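Local coordinates for uncharacterized CBS domain-containing protein (Corynebacterium glutamicum, PDB 2P3H), which is of unknown function but perhaps binds flavin adenine dinucleotide like other CBS-domain membrane proteins of its family, this piece being its CorC_HlyC (transporter-associated) domain, at residues F46-A51 against I59-D64. Sequence-based numbering, arbitrary orientation.
Sequences FDHANA and IEIPLD. With EDO (1,2-ethanediol), chain M.
The imidazole of His-48, near the C-terminal end of helix 41-49, lies against Ile-59, Glu-60 and Ile-61 of strand 58-62 and makes every close contact between the two segments. Ile-61 supplies a CH-pi contact: its CG1 sits over one face of the ring, 4.2 Å from the centroid of the His-48 imidazole and 13° off the normal, displaced toward the rim on the ND1 side. The branch CG2 of Ile-59 meets the ring obliquely at the other end, 3.6 Å from CD2 of His-48. The histidine side chain runs in the opposite sense to both isoleucines, reaching out over the strand because CG is anti to the backbone N (chi1 -172°). That extension carries NE2 close to the main chain, where a water in the ring plane bridges the gap. It lies 2.8 Å from NE2 of His-48 and donates a hydrogen bond to the carbonyl O of Glu-60 at 3.2 Å, so the polar link is indirect. Past the helix end, Asn-50 takes up positive phi, and its OD1 accepts a hydrogen bond of 2.7 Å from O2 of an ethanediol molecule, probably picked up from the crystallisation liquor. Strand 58-62 is an outermost strand of the antiparallel sheet and pairs with strand 80-89 through Ile-59 with Ile-83 and Ile-61 with Leu-81, while Glu-60 forms a salt bridge with Arg-82. This is helix-on-sheet packing at the sheet edge of the CorC_HlyC domain, Leu-45 of helix 41-49 touching both isoleucines, Leu-44 touching Ile-61, and His-48 lying at the exposed border.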
loop_
_atom_site.group_PDB
_atom_site.type_symbol
_atom_site.label_atom_id
_atom_site.label_comp_id
_atom_site.label_asym_id
_atom_site.label_seq_id
_atom_site.Cartn_x
_atom_site.Cartn_y
_atom_site.Cartn_z
ATOM N N PHE A 46 -1.927 -4.514 8.857
ATOM C CA PHE A 46 -2.519 -5.013 10.095
ATOM C C PHE A 46 -3.543 -4.043 10.661
ATOM O O PHE A 46 -4.612 -4.456 11.127
ATOM C CB PHE A 46 -1.450 -5.301 11.160
ATOM C CG PHE A 46 -0.730 -6.611 10.972
ATOM C CD1 PHE A 46 -1.410 -7.823 11.083
ATOM C CD2 PHE A 46 0.650 -6.639 10.737
ATOM C CE1 PHE A 46 -0.729 -9.049 10.935
ATOM C CE2 PHE A 46 1.340 -7.858 10.577
ATOM C CZ PHE A 46 0.639 -9.068 10.690
ATOM N N ASP A 47 -3.212 -2.753 10.639
ATOM C CA ASP A 47 -4.136 -1.747 11.144
ATOM C C ASP A 47 -5.463 -1.733 10.351
ATOM O O ASP A 47 -6.545 -1.736 10.953
ATOM C CB ASP A 47 -3.454 -0.385 11.139
ATOM C CG ASP A 47 -4.282 0.678 11.831
ATOM O OD1 ASP A 47 -4.053 0.931 13.017
ATOM O OD2 ASP A 47 -5.178 1.229 11.179
ATOM N N HIS A 48 -5.372 -1.741 9.019
ATOM C CA HIS A 48 -6.535 -1.726 8.102
ATOM C C HIS A 48 -7.405 -2.994 8.207
ATOM O O HIS A 48 -8.637 -2.913 8.322
ATOM C CB HIS A 48 -6.048 -1.540 6.652
ATOM C CG HIS A 48 -7.148 -1.316 5.654
ATOM N ND1 HIS A 48 -7.546 -0.052 5.260
ATOM C CD2 HIS A 48 -7.945 -2.187 4.985
ATOM C CE1 HIS A 48 -8.536 -0.157 4.388
ATOM N NE2 HIS A 48 -8.799 -1.440 4.207
ATOM N N ALA A 49 -6.767 -4.164 8.156
ATOM C CA ALA A 49 -7.493 -5.433 8.224
ATOM C C ALA A 49 -7.998 -5.735 9.615
ATOM O O ALA A 49 -8.980 -6.466 9.762
ATOM C CB ALA A 49 -6.621 -6.578 7.714
ATOM N N ASN A 50 -7.347 -5.167 10.639
ATOM C CA ASN A 50 -7.591 -5.523 12.044
ATOM C C ASN A 50 -7.793 -7.038 12.249
ATOM O O ASN A 50 -8.703 -7.497 12.964
ATOM C CB ASN A 50 -8.751 -4.689 12.647
ATOM C CG ASN A 50 -8.875 -4.847 14.168
ATOM O OD1 ASN A 50 -7.897 -5.140 14.869
ATOM N ND2 ASN A 50 -10.088 -4.648 14.685
ATOM N N ALA A 51 -6.922 -7.805 11.605
ATOM C CA ALA A 51 -6.970 -9.253 11.609
ATOM C C ALA A 51 -5.586 -9.756 11.199
ATOM O O ALA A 51 -4.772 -8.983 10.672
ATOM C CB ALA A 51 -8.034 -9.743 10.597
ATOM N N ILE A 59 -5.791 -6.703 -0.044
ATOM C CA ILE A 59 -6.289 -5.609 0.765
ATOM C C ILE A 59 -6.218 -4.389 -0.133
ATOM O O ILE A 59 -5.196 -4.137 -0.732
ATOM C CB ILE A 59 -5.409 -5.376 2.011
ATOM C CG1 ILE A 59 -5.514 -6.570 2.971
ATOM C CG2 ILE A 59 -5.811 -4.103 2.748
ATOM C CD1 ILE A 59 -4.410 -7.566 2.769
ATOM N N GLU A 60 -7.307 -3.646 -0.214
ATOM C CA GLU A 60 -7.315 -2.439 -1.030
ATOM C C GLU A 60 -7.399 -1.177 -0.154
ATOM O O GLU A 60 -8.271 -1.053 0.678
ATOM C CB GLU A 60 -8.419 -2.520 -2.100
ATOM C CG GLU A 60 -8.077 -3.647 -3.163
ATOM C CD GLU A 60 -9.087 -3.814 -4.301
ATOM O OE1 GLU A 60 -10.094 -3.029 -4.370
ATOM O OE2 GLU A 60 -8.862 -4.752 -5.144
ATOM N N ILE A 61 -6.455 -0.260 -0.334
ATOM C CA ILE A 61 -6.359 0.951 0.499
ATOM C C ILE A 61 -6.463 2.206 -0.395
ATOM O O ILE A 61 -5.700 2.368 -1.367
ATOM C CB ILE A 61 -5.010 0.974 1.304
ATOM C CG1 ILE A 61 -4.917 -0.336 2.123
ATOM C CG2 ILE A 61 -4.871 2.261 2.165
ATOM C CD1 ILE A 61 -3.882 -0.419 3.186
ATOM N N PRO A 62 -7.390 3.101 -0.056
ATOM C CA PRO A 62 -7.503 4.385 -0.770
ATOM C C PRO A 62 -6.302 5.276 -0.493
ATOM O O PRO A 62 -5.820 5.332 0.652
ATOM C CB PRO A 62 -8.761 5.026 -0.165
ATOM C CG PRO A 62 -9.497 3.900 0.517
ATOM C CD PRO A 62 -8.420 2.952 0.993
ATOM N N LEU A 63 -5.858 5.960 -1.535
ATOM C CA LEU A 63 -4.689 6.850 -1.489
ATOM C C LEU A 63 -5.195 8.281 -1.256
ATOM O O LEU A 63 -6.337 8.609 -1.604
ATOM C CB LEU A 63 -3.942 6.754 -2.805
ATOM C CG LEU A 63 -3.376 5.335 -2.954
ATOM C CD1 LEU A 63 -2.896 5.107 -4.349
ATOM C CD2 LEU A 63 -2.273 5.137 -1.933
ATOM N N ASP A 64 -4.369 9.115 -0.636
ATOM C CA ASP A 64 -4.794 10.478 -0.358
ATOM C C ASP A 64 -4.906 11.251 -1.657
ATOM O O ASP A 64 -4.064 11.108 -2.556
ATOM C CB ASP A 64 -3.769 11.196 0.528
ATOM C CG ASP A 64 -3.824 10.749 1.985
ATOM O OD1 ASP A 64 -4.631 9.844 2.352
ATOM O OD2 ASP A 64 -3.058 11.333 2.765
HETATM C C1 EDO M . -3.383 -3.819 14.137
HETATM O O1 EDO M . -2.435 -3.544 15.168
HETATM C C2 EDO M . -4.777 -3.405 14.571
HETATM O O2 EDO M . -5.340 -4.491 15.310
HETATM O O HOH W 1 -10.734 -2.217 2.340
#